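Local atomic coordinates of 3',5'-nucleoside bisphosphate phosphatase (Chromobacterium violaceum, PDB entry 2YB1), a protein that hydrolyses 3',5'-bisphosphonucleosides to nucleoside 5'-phosphate and orthophosphate, using three manganese ions per subunit. Residues D38-G43 / V63-S68; H75-G80 / M186-H191. All blocks are in the same frame, centred on the assembly; numbering follows the deposited sequence.

Interaction 1: residues D38-G43 / V63-S68; sequences DHDCTG and VEVSVS. With MN (manganese (II) ion), chain B; MN (manganese (II) ion), chain C; MN (manganese (II) ion), chain D.
His39 and Glu64 meet as paired metal ligands in the trinuclear manganese centre of this PHP-family phosphatase, where the loop after strand 33-36 lies along strand 59-69. Two backbone hydrogen bonds flank the single bridge between them: Glu64 N to Asp38 O and Asp40 N to Glu64 O, each 2.8 Å long, the latter supplemented by a CA-H...O contact from His39 CA. The metal ligands run side by side in the same direction, imidazole and carboxylate planes only 10° apart. His39 NE2 binds one manganese ion, also held by Asp14 and His250. Glu64 reaches the other two ions with an extended side chain, its CG trans to the backbone N (chi1 -177°): OE1 binds one at 2.3 Å and OE2 the next at 2.1 Å, so a single carboxylate bridges them. A bridging water fixes the histidine further; it accepts from His39 ND1 in the ring plane at 2.7 Å and donates to Glu64 O and Ser66 OG, leaving NE2 to the metal. Val63 CG2 packs against the carbonyl oxygens of Asp38 and Cys41, and Thr42 CG2 near Val63 CB makes the aliphatic contact. The carboxylate of Asp40, at the type II turn from Asp38 to Cys41, grips Ser66 twice through syn lone pairs, OD1 accepting from Ser66 N at 2.8 Å and OD2 from Ser66 OG at 2.5 Å.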
loop_
_atom_site.group_PDB
_atom_site.type_symbol
_atom_site.label_atom_id
_atom_site.label_comp_id
_atom_site.label_asym_id
_atom_site.label_seq_id
_atom_site.Cartn_x
_atom_site.Cartn_y
_atom_site.Cartn_z
ATOM N N ASP A 38 -0.267 -2.053 -5.336
ATOM C CA ASP A 38 -1.068 -0.874 -5.625
ATOM C C ASP A 38 -2.331 -0.911 -4.794
ATOM O O ASP A 38 -2.787 -1.995 -4.401
ATOM C CB ASP A 38 -1.385 -0.782 -7.119
ATOM C CG ASP A 38 -0.261 -0.129 -7.903
ATOM O OD1 ASP A 38 0.113 1.013 -7.559
ATOM O OD2 ASP A 38 0.255 -0.758 -8.845
ATOM N N HIS A 39 -2.885 0.269 -4.514
ATOM C CA HIS A 39 -4.116 0.376 -3.730
ATOM C C HIS A 39 -5.298 -0.247 -4.450
ATOM O O HIS A 39 -5.597 0.119 -5.586
ATOM C CB HIS A 39 -4.461 1.842 -3.492
ATOM C CG HIS A 39 -3.484 2.568 -2.622
ATOM N ND1 HIS A 39 -3.419 2.370 -1.259
ATOM C CD2 HIS A 39 -2.567 3.523 -2.910
ATOM C CE1 HIS A 39 -2.495 3.165 -0.745
ATOM N NE2 HIS A 39 -1.964 3.876 -1.723
ATOM N N ASP A 40 -5.951 -1.197 -3.787
ATOM C CA ASP A 40 -7.279 -1.683 -4.172
ATOM C C ASP A 40 -7.375 -2.107 -5.632
ATOM O O ASP A 40 -8.459 -2.065 -6.242
ATOM C CB ASP A 40 -8.323 -0.612 -3.838
ATOM C CG ASP A 40 -8.298 -0.238 -2.363
ATOM O OD1 ASP A 40 -8.052 -1.146 -1.554
ATOM O OD2 ASP A 40 -8.492 0.947 -2.013
ATOM N N CYS A 41 -6.233 -2.495 -6.190
ATOM C CA CYS A 41 -6.135 -2.775 -7.619
ATOM C C CYS A 41 -4.952 -3.698 -7.914
ATOM O O CYS A 41 -3.908 -3.569 -7.285
ATOM C CB CYS A 41 -5.948 -1.446 -8.361
ATOM S SG CYS A 41 -6.068 -1.610 -10.150
ATOM N N THR A 42 -5.124 -4.652 -8.828
ATOM C CA THR A 42 -4.016 -5.486 -9.351
ATOM C C THR A 42 -3.536 -5.180 -10.789
ATOM O O THR A 42 -2.790 -5.957 -11.387
ATOM C CB THR A 42 -4.269 -6.993 -9.106
ATOM O OG1 THR A 42 -5.544 -7.363 -9.635
ATOM C CG2 THR A 42 -4.279 -7.268 -7.596
ATOM N N GLY A 43 -4.044 -4.101 -11.370
ATOM C CA GLY A 43 -3.872 -3.835 -12.793
ATOM C C GLY A 43 -2.449 -3.673 -13.284
ATOM O O GLY A 43 -2.185 -3.735 -14.493
ATOM N N VAL A 63 -0.841 -6.417 -3.409
ATOM C CA VAL A 63 -1.895 -5.418 -3.444
ATOM C C VAL A 63 -1.953 -4.737 -2.071
ATOM O O VAL A 63 -1.508 -5.307 -1.078
ATOM C CB VAL A 63 -3.256 -6.077 -3.745
ATOM C CG1 VAL A 63 -3.684 -6.946 -2.573
ATOM C CG2 VAL A 63 -4.334 -5.017 -4.071
ATOM N N GLU A 64 -2.483 -3.521 -2.018
ATOM C CA GLU A 64 -2.734 -2.867 -0.737
ATOM C C GLU A 64 -4.222 -2.527 -0.596
ATOM O O GLU A 64 -4.749 -1.669 -1.317
ATOM C CB GLU A 64 -1.880 -1.601 -0.578
ATOM C CG GLU A 64 -2.080 -0.967 0.793
ATOM C CD GLU A 64 -1.155 0.183 1.063
ATOM O OE1 GLU A 64 -0.652 0.789 0.103
ATOM O OE2 GLU A 64 -0.916 0.461 2.255
ATOM N N VAL A 65 -4.889 -3.180 0.353
ATOM C CA VAL A 65 -6.349 -3.082 0.483
ATOM C C VAL A 65 -6.787 -2.100 1.559
ATOM O O VAL A 65 -6.338 -2.190 2.702
ATOM C CB VAL A 65 -6.968 -4.449 0.835
ATOM C CG1 VAL A 65 -8.527 -4.354 0.816
ATOM C CG2 VAL A 65 -6.441 -5.533 -0.116
ATOM N N SER A 66 -7.661 -1.170 1.178
ATOM C CA SER A 66 -8.207 -0.159 2.086
ATOM C C SER A 66 -9.284 -0.777 2.968
ATOM O O SER A 66 -10.205 -1.431 2.470
ATOM C CB SER A 66 -8.827 0.998 1.293
ATOM O OG SER A 66 -7.912 1.550 0.350
ATOM N N VAL A 67 -9.163 -0.545 4.273
ATOM C CA VAL A 67 -10.036 -1.144 5.278
ATOM C C VAL A 67 -10.526 -0.071 6.259
ATOM O O VAL A 67 -9.758 0.796 6.679
ATOM C CB VAL A 67 -9.288 -2.276 6.058
ATOM C CG1 VAL A 67 -10.039 -2.681 7.349
ATOM C CG2 VAL A 67 -9.078 -3.491 5.164
ATOM N N SER A 68 -11.813 -0.113 6.604
ATOM C CA SER A 68 -12.299 0.697 7.721
ATOM C C SER A 68 -12.505 -0.245 8.894
ATOM O O SER A 68 -13.273 -1.213 8.806
ATOM C CB SER A 68 -13.601 1.430 7.380
ATOM O OG SER A 68 -13.432 2.300 6.272
HETATM MN MN MN B . -0.567 5.567 -1.451
HETATM MN MN MN C . 1.258 1.995 0.235
HETATM MN MN MN D . -0.916 2.394 3.114
HETATM O O HOH W 1 -5.113 0.728 -0.043
#

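Interaction 2: residues H75-G80 / M186-H191; sequences HIVGLG and MAVIAH. With MN (manganese (II) ion), chain D.
Strands 75-79 and 186-189 run antiparallel through Val77 and Val188, a hydrogen-bonded pair in which each N-H meets the other's carbonyl oxygen, 2.8 Å for Val77 N to Val188 O and 2.7 Å for the return bond. Leu79 and Met186 form a second such pair, and the bond from Ala190 N to His75 O carries the pairing to the metal end. There His75 and His191 converge on one manganese ion, His75 through ND1 at 2.2 Å and His191 through NE2 at 2.1 Å. Their rings meet rim to rim with planes at 69°, His75 ND1 lying in the plane of the His191 ring at its edge; Glu64 adds a carboxylate oxygen to the same ion. His191 CG lies between its backbone N and carbonyl carbon (chi1 55°), from where NE2 reaches the metal, and Ala190 CB lies over the rim of one ring face.

Ile76 can be followed outward on the face it shares with Ala187 and Ile189. Its CB stands 4.0 Å from Val188 O, and the CG2 branch, closer to that oxygen, also reaches Ala187 CB at 3.9 Å. The other branch leads through CG1 to CD1, which ends against Ile189 CG1 at 3.9 Å and touches Ile189 CA as well. Val77, Leu79 and Val188 pack on the reverse face. Helices 173-182 and 199-211 cover the Ile76 side, while strands 59-69 and 216-221 flank the pair within the sheet.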
loop_
_atom_site.group_PDB
_atom_site.type_symbol
_atom_site.label_atom_id
_atom_site.label_comp_id
_atom_site.label_asym_id
_atom_site.label_seq_id
_atom_site.Cartn_x
_atom_site.Cartn_y
_atom_site.Cartn_z
ATOM N N HIS A 75 -4.593 -0.173 6.318
ATOM C CA HIS A 75 -4.247 -0.763 5.028
ATOM C C HIS A 75 -3.677 -2.158 5.211
ATOM O O HIS A 75 -2.751 -2.361 6.004
ATOM C CB HIS A 75 -3.260 0.139 4.279
ATOM C CG HIS A 75 -3.878 1.392 3.744
ATOM N ND1 HIS A 75 -3.131 2.444 3.259
ATOM C CD2 HIS A 75 -5.174 1.755 3.601
ATOM C CE1 HIS A 75 -3.941 3.404 2.844
ATOM N NE2 HIS A 75 -5.186 3.007 3.032
ATOM N N ILE A 76 -4.248 -3.120 4.488
ATOM C CA ILE A 76 -3.803 -4.513 4.566
ATOM C C ILE A 76 -3.203 -4.920 3.226
ATOM O O ILE A 76 -3.899 -4.955 2.211
ATOM C CB ILE A 76 -4.978 -5.483 4.919
ATOM C CG1 ILE A 76 -5.657 -5.059 6.227
ATOM C CG2 ILE A 76 -4.491 -6.936 4.968
ATOM C CD1 ILE A 76 -4.718 -5.056 7.441
ATOM N N VAL A 77 -1.905 -5.204 3.228
ATOM C CA VAL A 77 -1.211 -5.685 2.041
ATOM C C VAL A 77 -1.458 -7.185 1.836
ATOM O O VAL A 77 -1.484 -7.947 2.804
ATOM C CB VAL A 77 0.312 -5.426 2.176
ATOM C CG1 VAL A 77 1.114 -6.349 1.257
ATOM C CG2 VAL A 77 0.631 -3.951 1.906
ATOM N N GLY A 78 -1.731 -7.606 0.605
ATOM C CA GLY A 78 -1.596 -9.020 0.280
ATOM C C GLY A 78 -0.344 -9.337 -0.522
ATOM O O GLY A 78 -0.013 -8.597 -1.467
ATOM N N LEU A 79 0.275 -10.491 -0.261
ATOM C CA LEU A 79 1.489 -10.876 -0.990
ATOM C C LEU A 79 1.393 -12.328 -1.436
ATOM O O LEU A 79 0.966 -13.188 -0.657
ATOM C CB LEU A 79 2.738 -10.701 -0.115
ATOM C CG LEU A 79 3.116 -9.290 0.370
ATOM C CD1 LEU A 79 4.244 -9.376 1.396
ATOM C CD2 LEU A 79 3.509 -8.380 -0.805
ATOM N N GLY A 80 1.816 -12.604 -2.671
ATOM C CA GLY A 80 1.708 -13.947 -3.213
ATOM C C GLY A 80 0.282 -14.294 -3.634
ATOM O O GLY A 80 -0.070 -15.471 -3.737
ATOM N N MET A 186 -0.582 -14.141 1.584
ATOM C CA MET A 186 -0.531 -13.810 3.003
ATOM C C MET A 186 -0.972 -12.354 3.198
ATOM O O MET A 186 -0.605 -11.478 2.410
ATOM C CB MET A 186 0.885 -14.030 3.555
ATOM C CG MET A 186 1.284 -15.512 3.630
ATOM S SD MET A 186 2.965 -15.748 4.225
ATOM C CE MET A 186 2.757 -15.439 5.997
ATOM N N ALA A 187 -1.796 -12.114 4.220
ATOM C CA ALA A 187 -2.239 -10.762 4.557
ATOM C C ALA A 187 -1.246 -10.123 5.529
ATOM O O ALA A 187 -0.662 -10.812 6.379
ATOM C CB ALA A 187 -3.637 -10.781 5.148
ATOM N N VAL A 188 -1.043 -8.816 5.373
ATOM C CA VAL A 188 -0.025 -8.079 6.120
ATOM C C VAL A 188 -0.577 -6.723 6.571
ATOM O O VAL A 188 -1.059 -5.949 5.750
ATOM C CB VAL A 188 1.225 -7.813 5.223
ATOM C CG1 VAL A 188 2.291 -7.012 5.981
ATOM C CG2 VAL A 188 1.792 -9.113 4.664
ATOM N N ILE A 189 -0.488 -6.416 7.864
ATOM C CA ILE A 189 -0.872 -5.087 8.328
ATOM C C ILE A 189 0.221 -4.116 7.895
ATOM O O ILE A 189 1.393 -4.266 8.271
ATOM C CB ILE A 189 -1.001 -5.033 9.857
ATOM C CG1 ILE A 189 -2.199 -5.874 10.323
ATOM C CG2 ILE A 189 -1.139 -3.580 10.324
ATOM C CD1 ILE A 189 -2.239 -6.095 11.830
ATOM N N ALA A 190 -0.161 -3.119 7.101
ATOM C CA ALA A 190 0.818 -2.209 6.520
ATOM C C ALA A 190 1.123 -1.048 7.468
ATOM O O ALA A 190 0.249 -0.604 8.212
ATOM C CB ALA A 190 0.320 -1.680 5.175
ATOM N N HIS A 191 2.381 -0.617 7.469
ATOM C CA HIS A 191 2.819 0.595 8.162
ATOM C C HIS A 191 2.043 0.907 9.449
ATOM O O HIS A 191 1.434 1.969 9.580
ATOM C CB HIS A 191 2.852 1.797 7.201
ATOM C CG HIS A 191 1.555 2.053 6.502
ATOM N ND1 HIS A 191 0.390 2.349 7.176
ATOM C CD2 HIS A 191 1.241 2.067 5.181
ATOM C CE1 HIS A 191 -0.586 2.527 6.304
ATOM N NE2 HIS A 191 -0.094 2.363 5.088
HETATM MN MN MN D . -0.916 2.394 3.114
#

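From the N terminus, the chain leaves strand 33-36 through loop 38-43, passes helix 45-54 and returns along strand 59-69, where interaction 1 closes a short loop. Strand 72-79 follows directly and pairs with strand 59-69. Interaction 2 then closes a much longer excursion, more than half of whose 105 intervening residues are helical, when strand 186-189 joins the other side of strand 72-79. The two closures occur in series, neither enclosing nor crossing the other. Probable hydrogen bonds from Val65 N to Ile76 O and Gly78 N to Val63 O link the contacts within the sheet, and the manganese ion shared by Glu64, His75 and His191 joins them at the active site.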